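Local coordinates for cyclic di-GMP-binding protein XC_3703 (Xanthomonas campestris pv. campestris, PDB 5B7W), which binds the second messenger cyclic di-GMP and, without it, promotes the binding of a LysR-type transcriptional regulator to its target genes, thereby controlling virulence and biofilm formation, at residues A[6-11]-A[150-155]; A[37-42]-A[58-63]; A[46-51]-A[91-96]. All coordinates share one frame; numbering follows the deposited sequence.

How the interactions relate
From the N terminus, strand 3-7 belongs to domain I, and the chain then leaves it for domain II. Interaction 1 joins this exit to the entrance of the last strand, 155-160, and so closes the widest loop, inside which interactions 2 and 3 both nest. Within domain II, interaction 2 packs strand 38-42 against helix 54-70, while interaction 3 pairs strand 46-51 with strand 90-96; the two cross along the chain. They also touch: E40 O accepts a probable hydrogen bond from N48 N within the shared sheet. Interaction 1 meets interaction 3 where V10 packs on V96, between the two RRM-like domains.

Interaction 1. Residues A[6-11]-A[150-155]; sequences VISEVD and FELPLQ
S8 and P153 meet at the tight heart of this contact, where the hydroxyl S8 OG gives its hydrogen to P153 O at 2.7 Å, with the hydroxyl oxygen in the carbonyl plane of P153. The torsion that sets OG opposite the S8 backbone N (chi1 -172°) also brings it against a methyl of L152, with S8 OG only 3.2 Å from L152 CD2. Beside this buried cluster, I7 and Q155 form an antiparallel hydrogen-bonded pair: I7 N reaches Q155 O at 2.9 Å, and Q155 N reciprocates to I7 O. V6 adds an apolar touch, its CG1 resting 3.9 Å from L154 CD2.

The other side is looser. The exposed side chain of E9 makes a long, weak ion pair with K127, while its backbone is held by Q155. The Q155 chain bends at its second torsion, and the terminal amide turns back so that Q155 OE1 accepts a hydrogen bond from E9 N at 2.9 Å on a lone pair, in the carbonyl plane. A water accepts from Q155 NE2 and donates to E9 O, completing a bridge beside the direct bond.

The pairing of strands 3-7 and 155-160 is thus extended by a side chain, just where the first strand leaves domain I. Chemically, the N-H of E9 can only donate, which identifies the end of Q155 it meets as the oxygen; the NH2 end is then left to donate to the water.

Interaction 2. Residues A[37-42]-A[58-63]; sequences AKFELE and KQMTDI
F39 and M60 owe their meeting to similar first torsions, each placing CG opposite its own carbonyl carbon (chi1 -55° for F39, -66° for M60). F39 thereby sends its ring from strand 38-42 toward the helix, while M60 runs the other way, so that the two side chains slide past each other. The near-extended second torsion of M60 (chi2 -164°) carries the sulfur out over one ring face, and the chain bends only beyond it, at the methyl. M60 SD sits 4.3 Å from the centroid of the F39 ring, a Met-aromatic contact.

Different parts of the same methionine serve different parts of the phenyl group. M60 CB presses on the far end of the ring, 3.4 Å from F39 CZ, and the M60 carbonyl carbon lies at the ring edge, in its plane. I63, one helical turn on, brings its CB to 4.4 Å from F39 CZ, a more distant, oblique touch. Just before the strand, A37 CB reaches M60 SD at 4.0 Å.

A22 and L26 of helix 12-26 also touch F39, so this is where both helices and an outer strand of the domain II sheet come together in the RRM-like core. Across the two segments the grip rests on dispersion and on the polarisable sulfur, while the backbone F39 N is satisfied outside the pair, by the side-chain oxygen OD1 of N23.

Interaction 3. Residues A[46-51]-A[91-96]; sequences VINQSA and RQKVTV
V94 O is gripped from two directions by strand 46-51: I47 N donates to it at 2.8 Å in an almost straight bond (177°), and the CA-H of V46 makes a weaker approach. V94 N returns a bond to I47 O, and the same exchange recurs two residues on, where Q49 N meets Q92 O nearly along the C=O axis at 2.8 Å. I47 with V94 and Q49 with Q92 are hydrogen-bonded pairs of an antiparallel sheet, with non-hydrogen-bonded pairs between and beyond them.

The two faces differ in character. On one, V46 and K93 cross obliquely: the lysine is extended, with its CG set opposite the backbone N (chi1 162°), so that its methylenes pass over the valine and K93 CG comes within 3.6 Å of V46 CG1. Farther along this face, R91 NH1 lies 3.5 Å from S50 CB. From the other face I47 CD1 reaches V96 CG2 at 3.9 Å, near the end of the pairing, and the side chains of Q49 and Q92 run side by side, pointing the same way, with their amide planes 37° apart. Q49 NE2 and Q92 OE1 approach to 3.0 Å, but the stronger partners are elsewhere: T61 OG1 for Q49 NE2 and G81 O for Q92 NE2.

These are the two middle strands of the domain II sheet, flanked by 38-42 beyond 46-51 and by 78-85 beyond 90-96. The I47 and Q49 face is covered by the two helices of the RRM-like domain, with L15 and V19 of helix 12-26 on I47 and V57 and L64 of helix 54-70 on Q49.

Interaction 1. Residues A[6-11]-A[150-155]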
loop_
_atom_site.group_PDB
_atom_site.type_symbol
_atom_site.label_atom_id
_atom_site.label_comp_id
_atom_site.label_asym_id
_atom_site.label_seq_id
_atom_site.Cartn_x
_atom_site.Cartn_y
_atom_site.Cartn_z
ATOM N N VAL A 6 -10.805 -0.222 -10.673
ATOM C CA VAL A 6 -9.455 0.091 -10.220
ATOM C C VAL A 6 -9.490 0.144 -8.700
ATOM O O VAL A 6 -10.198 0.972 -8.116
ATOM C CB VAL A 6 -8.956 1.416 -10.811
ATOM C CG1 VAL A 6 -7.508 1.664 -10.406
ATOM C CG2 VAL A 6 -9.101 1.412 -12.323
ATOM N N ILE A 7 -8.743 -0.750 -8.056
ATOM C CA ILE A 7 -8.752 -0.850 -6.605
ATOM C C ILE A 7 -7.334 -0.681 -6.085
ATOM O O ILE A 7 -6.350 -0.768 -6.826
ATOM C CB ILE A 7 -9.348 -2.185 -6.111
ATOM C CG1 ILE A 7 -8.465 -3.358 -6.547
ATOM C CG2 ILE A 7 -10.768 -2.359 -6.621
ATOM C CD1 ILE A 7 -8.971 -4.706 -6.083
ATOM N N SER A 8 -7.242 -0.428 -4.781
ATOM C CA SER A 8 -5.968 -0.359 -4.064
ATOM C C SER A 8 -6.205 -1.048 -2.725
ATOM O O SER A 8 -6.609 -0.412 -1.747
ATOM C CB SER A 8 -5.491 1.074 -3.892
ATOM O OG SER A 8 -4.175 1.099 -3.367
ATOM N N GLU A 9 -5.963 -2.355 -2.691
ATOM C CA GLU A 9 -6.292 -3.173 -1.537
ATOM C C GLU A 9 -5.100 -4.026 -1.137
ATOM O O GLU A 9 -4.253 -4.374 -1.963
ATOM C CB GLU A 9 -7.502 -4.071 -1.821
ATOM C CG GLU A 9 -8.789 -3.304 -2.058
ATOM C CD GLU A 9 -9.978 -4.216 -2.278
ATOM O OE1 GLU A 9 -9.776 -5.445 -2.386
ATOM O OE2 GLU A 9 -11.116 -3.705 -2.339
ATOM N N VAL A 10 -5.052 -4.355 0.151
ATOM C CA VAL A 10 -4.034 -5.228 0.718
ATOM C C VAL A 10 -4.747 -6.360 1.443
ATOM O O VAL A 10 -5.665 -6.112 2.233
ATOM C CB VAL A 10 -3.102 -4.468 1.683
ATOM C CG1 VAL A 10 -2.072 -5.411 2.282
ATOM C CG2 VAL A 10 -2.425 -3.310 0.966
ATOM N N ASP A 11 -4.338 -7.595 1.164
ATOM C CA ASP A 11 -4.933 -8.747 1.829
ATOM C C ASP A 11 -4.697 -8.663 3.332
ATOM O O ASP A 11 -3.558 -8.515 3.786
ATOM C CB ASP A 11 -4.348 -10.041 1.265
ATOM C CG ASP A 11 -5.010 -11.279 1.838
ATOM O OD1 ASP A 11 -4.510 -11.805 2.853
ATOM O OD2 ASP A 11 -6.030 -11.725 1.271
ATOM N N PHE A 150 2.201 6.957 -9.838
ATOM C CA PHE A 150 1.127 7.080 -8.864
ATOM C C PHE A 150 1.616 6.693 -7.475
ATOM O O PHE A 150 2.437 5.782 -7.324
ATOM C CB PHE A 150 -0.067 6.208 -9.260
ATOM C CG PHE A 150 -1.365 6.654 -8.666
ATOM C CD1 PHE A 150 -1.844 7.930 -8.909
ATOM C CD2 PHE A 150 -2.113 5.800 -7.874
ATOM C CE1 PHE A 150 -3.038 8.349 -8.368
ATOM C CE2 PHE A 150 -3.311 6.215 -7.331
ATOM C CZ PHE A 150 -3.774 7.490 -7.580
ATOM N N GLU A 151 1.096 7.392 -6.466
ATOM C CA GLU A 151 1.456 7.181 -5.069
ATOM C C GLU A 151 0.755 5.979 -4.450
ATOM O O GLU A 151 0.814 5.806 -3.228
ATOM C CB GLU A 151 1.136 8.439 -4.255
ATOM C CG GLU A 151 -0.326 8.856 -4.314
ATOM C CD GLU A 151 -0.597 10.140 -3.558
ATOM O OE1 GLU A 151 -0.865 11.171 -4.213
ATOM O OE2 GLU A 151 -0.541 10.122 -2.311
ATOM N N LEU A 152 0.090 5.152 -5.259
ATOM C CA LEU A 152 -0.641 4.003 -4.754
ATOM C C LEU A 152 -0.472 2.783 -5.651
ATOM O O LEU A 152 -0.490 2.906 -6.884
ATOM C CB LEU A 152 -2.145 4.279 -4.616
ATOM C CG LEU A 152 -2.712 4.727 -3.268
ATOM C CD1 LEU A 152 -2.605 6.226 -3.089
ATOM C CD2 LEU A 152 -4.160 4.276 -3.095
ATOM N N PRO A 153 -0.335 1.602 -5.054
ATOM C CA PRO A 153 -0.434 0.370 -5.844
ATOM C C PRO A 153 -1.850 0.185 -6.364
ATOM O O PRO A 153 -2.830 0.415 -5.651
ATOM C CB PRO A 153 -0.057 -0.727 -4.839
ATOM C CG PRO A 153 0.636 -0.009 -3.713
ATOM C CD PRO A 153 -0.012 1.334 -3.647
ATOM N N LEU A 154 -1.950 -0.230 -7.623
ATOM C CA LEU A 154 -3.233 -0.410 -8.288
ATOM C C LEU A 154 -3.414 -1.871 -8.671
ATOM O O LEU A 154 -2.497 -2.493 -9.218
ATOM C CB LEU A 154 -3.342 0.472 -9.535
ATOM C CG LEU A 154 -3.268 1.986 -9.330
ATOM C CD1 LEU A 154 -3.473 2.711 -10.652
ATOM C CD2 LEU A 154 -4.291 2.440 -8.300
ATOM N N GLN A 155 -4.590 -2.412 -8.374
ATOM C CA GLN A 155 -5.030 -3.699 -8.889
ATOM C C GLN A 155 -6.333 -3.503 -9.652
ATOM O O GLN A 155 -6.961 -2.443 -9.591
ATOM C CB GLN A 155 -5.211 -4.727 -7.765
ATOM C CG GLN A 155 -4.008 -4.871 -6.846
ATOM C CD GLN A 155 -4.088 -3.953 -5.646
ATOM O OE1 GLN A 155 -5.109 -3.900 -4.959
ATOM N NE2 GLN A 155 -3.012 -3.220 -5.388
HETATM O O HOH W 1 -2.303 -2.826 -2.683
#

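Interaction 2. Residues A[37-42]-A[58-63]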
loop_
_atom_site.group_PDB
_atom_site.type_symbol
_atom_site.label_atom_id
_atom_site.label_comp_id
_atom_site.label_asym_id
_atom_site.label_seq_id
_atom_site.Cartn_x
_atom_site.Cartn_y
_atom_site.Cartn_z
ATOM N N ALA A 37 12.058 -4.061 21.071
ATOM C CA ALA A 37 11.613 -3.563 19.779
ATOM C C ALA A 37 10.512 -4.477 19.264
ATOM O O ALA A 37 10.510 -5.680 19.540
ATOM C CB ALA A 37 12.766 -3.487 18.771
ATOM N N LYS A 38 9.578 -3.901 18.510
ATOM C CA LYS A 38 8.408 -4.659 18.090
ATOM C C LYS A 38 7.691 -3.940 16.956
ATOM O O LYS A 38 7.770 -2.715 16.829
ATOM C CB LYS A 38 7.443 -4.871 19.263
ATOM C CG LYS A 38 7.103 -3.586 20.005
ATOM C CD LYS A 38 6.255 -3.845 21.240
ATOM C CE LYS A 38 4.775 -3.681 20.938
ATOM N NZ LYS A 38 3.954 -3.668 22.180
ATOM N N PHE A 39 6.999 -4.726 16.134
ATOM C CA PHE A 39 6.006 -4.229 15.192
ATOM C C PHE A 39 4.625 -4.566 15.734
ATOM O O PHE A 39 4.387 -5.699 16.167
ATOM C CB PHE A 39 6.163 -4.858 13.805
ATOM C CG PHE A 39 7.532 -4.714 13.206
ATOM C CD1 PHE A 39 8.521 -5.645 13.475
ATOM C CD2 PHE A 39 7.816 -3.674 12.337
ATOM C CE1 PHE A 39 9.775 -5.528 12.909
ATOM C CE2 PHE A 39 9.069 -3.553 11.767
ATOM C CZ PHE A 39 10.048 -4.482 12.054
ATOM N N GLU A 40 3.713 -3.597 15.700
ATOM C CA GLU A 40 2.337 -3.818 16.127
ATOM C C GLU A 40 1.399 -3.393 15.009
ATOM O O GLU A 40 1.387 -2.221 14.620
ATOM C CB GLU A 40 2.013 -3.052 17.410
ATOM C CG GLU A 40 0.605 -3.312 17.924
ATOM C CD GLU A 40 -0.015 -2.100 18.587
ATOM O OE1 GLU A 40 0.596 -1.012 18.531
ATOM O OE2 GLU A 40 -1.117 -2.235 19.157
ATOM N N LEU A 41 0.617 -4.341 14.500
ATOM C CA LEU A 41 -0.406 -4.037 13.508
ATOM C C LEU A 41 -1.666 -3.559 14.222
ATOM O O LEU A 41 -2.200 -4.262 15.086
ATOM C CB LEU A 41 -0.702 -5.261 12.646
ATOM C CG LEU A 41 -1.760 -5.047 11.564
ATOM C CD1 LEU A 41 -1.338 -3.922 10.633
ATOM C CD2 LEU A 41 -2.001 -6.331 10.789
ATOM N N GLU A 42 -2.140 -2.371 13.859
ATOM C CA GLU A 42 -3.237 -1.708 14.553
ATOM C C GLU A 42 -4.413 -1.544 13.601
ATOM O O GLU A 42 -4.291 -0.874 12.570
ATOM C CB GLU A 42 -2.783 -0.351 15.095
ATOM C CG GLU A 42 -3.875 0.482 15.735
ATOM C CD GLU A 42 -3.352 1.812 16.239
ATOM O OE1 GLU A 42 -2.317 1.815 16.939
ATOM O OE2 GLU A 42 -3.967 2.854 15.930
ATOM N N LYS A 58 14.913 2.517 11.707
ATOM C CA LYS A 58 15.276 2.505 10.293
ATOM C C LYS A 58 15.635 1.099 9.832
ATOM O O LYS A 58 15.281 0.694 8.719
ATOM C CB LYS A 58 16.440 3.464 10.037
ATOM C CG LYS A 58 16.715 3.718 8.563
ATOM C CD LYS A 58 18.201 3.893 8.289
ATOM C CE LYS A 58 18.699 5.261 8.722
ATOM N NZ LYS A 58 20.113 5.478 8.308
ATOM N N GLN A 59 16.344 0.340 10.673
ATOM C CA GLN A 59 16.598 -1.064 10.365
ATOM C C GLN A 59 15.293 -1.844 10.263
ATOM O O GLN A 59 15.104 -2.642 9.338
ATOM C CB GLN A 59 17.501 -1.684 11.431
ATOM C CG GLN A 59 18.919 -1.164 11.450
ATOM C CD GLN A 59 19.754 -1.841 12.515
ATOM O OE1 GLN A 59 19.411 -1.814 13.698
ATOM N NE2 GLN A 59 20.851 -2.462 12.101
ATOM N N MET A 60 14.382 -1.627 11.215
ATOM C CA MET A 60 13.106 -2.335 11.193
ATOM C C MET A 60 12.296 -1.996 9.950
ATOM O O MET A 60 11.542 -2.841 9.454
ATOM C CB MET A 60 12.300 -2.014 12.450
ATOM C CG MET A 60 12.910 -2.534 13.741
ATOM S SD MET A 60 11.711 -2.529 15.081
ATOM C CE MET A 60 11.570 -0.771 15.351
ATOM N N THR A 61 12.432 -0.771 9.437
ATOM C CA THR A 61 11.767 -0.414 8.188
ATOM C C THR A 61 12.229 -1.310 7.045
ATOM O O THR A 61 11.414 -1.763 6.231
ATOM C CB THR A 61 12.025 1.057 7.858
ATOM O OG1 THR A 61 11.403 1.886 8.849
ATOM C CG2 THR A 61 11.470 1.409 6.484
ATOM N N ASP A 62 13.535 -1.582 6.972
ATOM C CA ASP A 62 14.048 -2.486 5.949
ATOM C C ASP A 62 13.502 -3.895 6.137
ATOM O O ASP A 62 13.203 -4.590 5.158
ATOM C CB ASP A 62 15.576 -2.494 5.974
ATOM C CG ASP A 62 16.170 -1.113 5.773
ATOM O OD1 ASP A 62 15.513 -0.271 5.128
ATOM O OD2 ASP A 62 17.294 -0.870 6.260
ATOM N N ILE A 63 13.368 -4.336 7.389
ATOM C CA ILE A 63 12.773 -5.641 7.659
ATOM C C ILE A 63 11.302 -5.644 7.267
ATOM O O ILE A 63 10.811 -6.586 6.634
ATOM C CB ILE A 63 12.958 -6.020 9.140
ATOM C CG1 ILE A 63 14.443 -6.134 9.486
ATOM C CG2 ILE A 63 12.227 -7.320 9.454
ATOM C CD1 ILE A 63 14.705 -6.346 10.960
#

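Interaction 3. Residues A[46-51]-A[91-96]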
loop_
_atom_site.group_PDB
_atom_site.type_symbol
_atom_site.label_atom_id
_atom_site.label_comp_id
_atom_site.label_asym_id
_atom_site.label_seq_id
_atom_site.Cartn_x
_atom_site.Cartn_y
_atom_site.Cartn_z
ATOM N N VAL A 46 -2.572 0.369 10.554
ATOM C CA VAL A 46 -1.400 1.077 11.051
ATOM C C VAL A 46 -0.410 0.064 11.605
ATOM O O VAL A 46 -0.787 -0.816 12.387
ATOM C CB VAL A 46 -1.783 2.112 12.126
ATOM C CG1 VAL A 46 -0.536 2.706 12.765
ATOM C CG2 VAL A 46 -2.652 3.203 11.522
ATOM N N ILE A 47 0.849 0.188 11.197
ATOM C CA ILE A 47 1.946 -0.600 11.743
ATOM C C ILE A 47 2.792 0.335 12.595
ATOM O O ILE A 47 3.411 1.273 12.078
ATOM C CB ILE A 47 2.789 -1.259 10.644
ATOM C CG1 ILE A 47 1.935 -2.217 9.812
ATOM C CG2 ILE A 47 3.974 -1.994 11.255
ATOM C CD1 ILE A 47 2.701 -2.904 8.705
ATOM N N ASN A 48 2.820 0.086 13.900
ATOM C CA ASN A 48 3.605 0.894 14.823
ATOM C C ASN A 48 4.967 0.243 15.033
ATOM O O ASN A 48 5.049 -0.905 15.484
ATOM C CB ASN A 48 2.873 1.063 16.155
ATOM C CG ASN A 48 1.737 2.063 16.070
ATOM O OD1 ASN A 48 1.922 3.192 15.613
ATOM N ND2 ASN A 48 0.553 1.653 16.507
ATOM N N GLN A 49 6.025 0.970 14.693
ATOM C CA GLN A 49 7.392 0.535 14.937
ATOM C C GLN A 49 7.928 1.248 16.170
ATOM O O GLN A 49 7.700 2.446 16.352
ATOM C CB GLN A 49 8.291 0.829 13.733
ATOM C CG GLN A 49 7.677 0.481 12.387
ATOM C CD GLN A 49 8.665 0.625 11.244
ATOM O OE1 GLN A 49 9.051 -0.359 10.613
ATOM N NE2 GLN A 49 9.086 1.855 10.976
ATOM N N SER A 50 8.637 0.505 17.017
ATOM C CA SER A 50 9.195 1.062 18.242
ATOM C C SER A 50 10.529 0.399 18.534
ATOM O O SER A 50 10.643 -0.829 18.477
ATOM C CB SER A 50 8.237 0.877 19.426
ATOM O OG SER A 50 7.967 -0.495 19.654
ATOM N N ALA A 51 11.537 1.211 18.845
ATOM C CA ALA A 51 12.863 0.731 19.141
ATOM C C ALA A 51 13.550 1.742 20.048
ATOM O O ALA A 51 13.040 2.866 20.216
ATOM C CB ALA A 51 13.687 0.509 17.864
ATOM N N ARG A 91 9.679 5.850 18.125
ATOM C CA ARG A 91 8.451 5.253 17.624
ATOM C C ARG A 91 8.092 5.890 16.289
ATOM O O ARG A 91 8.361 7.072 16.058
ATOM C CB ARG A 91 7.286 5.421 18.612
ATOM C CG ARG A 91 7.504 4.753 19.961
ATOM C CD ARG A 91 6.283 4.897 20.855
ATOM N NE ARG A 91 6.476 4.254 22.152
ATOM C CZ ARG A 91 6.210 2.975 22.399
ATOM N NH1 ARG A 91 5.741 2.195 21.435
ATOM N NH2 ARG A 91 6.415 2.476 23.611
ATOM N N GLN A 92 7.480 5.096 15.413
ATOM C CA GLN A 92 7.078 5.586 14.102
ATOM C C GLN A 92 5.819 4.862 13.653
ATOM O O GLN A 92 5.728 3.637 13.766
ATOM C CB GLN A 92 8.194 5.393 13.067
ATOM C CG GLN A 92 7.903 6.050 11.727
ATOM C CD GLN A 92 8.975 5.771 10.697
ATOM O OE1 GLN A 92 9.675 4.761 10.770
ATOM N NE2 GLN A 92 9.116 6.670 9.729
ATOM N N LYS A 93 4.861 5.628 13.143
ATOM C CA LYS A 93 3.600 5.098 12.644
ATOM C C LYS A 93 3.671 4.953 11.130
ATOM O O LYS A 93 3.978 5.918 10.422
ATOM C CB LYS A 93 2.441 6.016 13.042
ATOM C CG LYS A 93 1.169 5.816 12.240
ATOM C CD LYS A 93 0.069 6.739 12.737
ATOM C CE LYS A 93 -1.209 6.560 11.936
ATOM N NZ LYS A 93 -2.345 7.324 12.523
ATOM N N VAL A 94 3.397 3.748 10.639
ATOM C CA VAL A 94 3.387 3.455 9.210
ATOM C C VAL A 94 1.956 3.102 8.828
ATOM O O VAL A 94 1.414 2.087 9.281
ATOM C CB VAL A 94 4.355 2.321 8.849
ATOM C CG1 VAL A 94 4.430 2.151 7.337
ATOM C CG2 VAL A 94 5.732 2.592 9.432
ATOM N N THR A 95 1.342 3.939 7.996
ATOM C CA THR A 95 -0.023 3.716 7.540
ATOM C C THR A 95 -0.001 2.845 6.290
ATOM O O THR A 95 0.621 3.207 5.286
ATOM C CB THR A 95 -0.729 5.041 7.253
ATOM O OG1 THR A 95 -0.866 5.787 8.469
ATOM C CG2 THR A 95 -2.109 4.792 6.656
ATOM N N VAL A 96 -0.670 1.696 6.358
ATOM C CA VAL A 96 -0.843 0.841 5.191
ATOM C C VAL A 96 -2.021 1.375 4.389
ATOM O O VAL A 96 -3.178 1.042 4.667
ATOM C CB VAL A 96 -1.053 -0.631 5.596
ATOM C CG1 VAL A 96 -1.154 -1.512 4.360
ATOM C CG2 VAL A 96 0.080 -1.097 6.496
#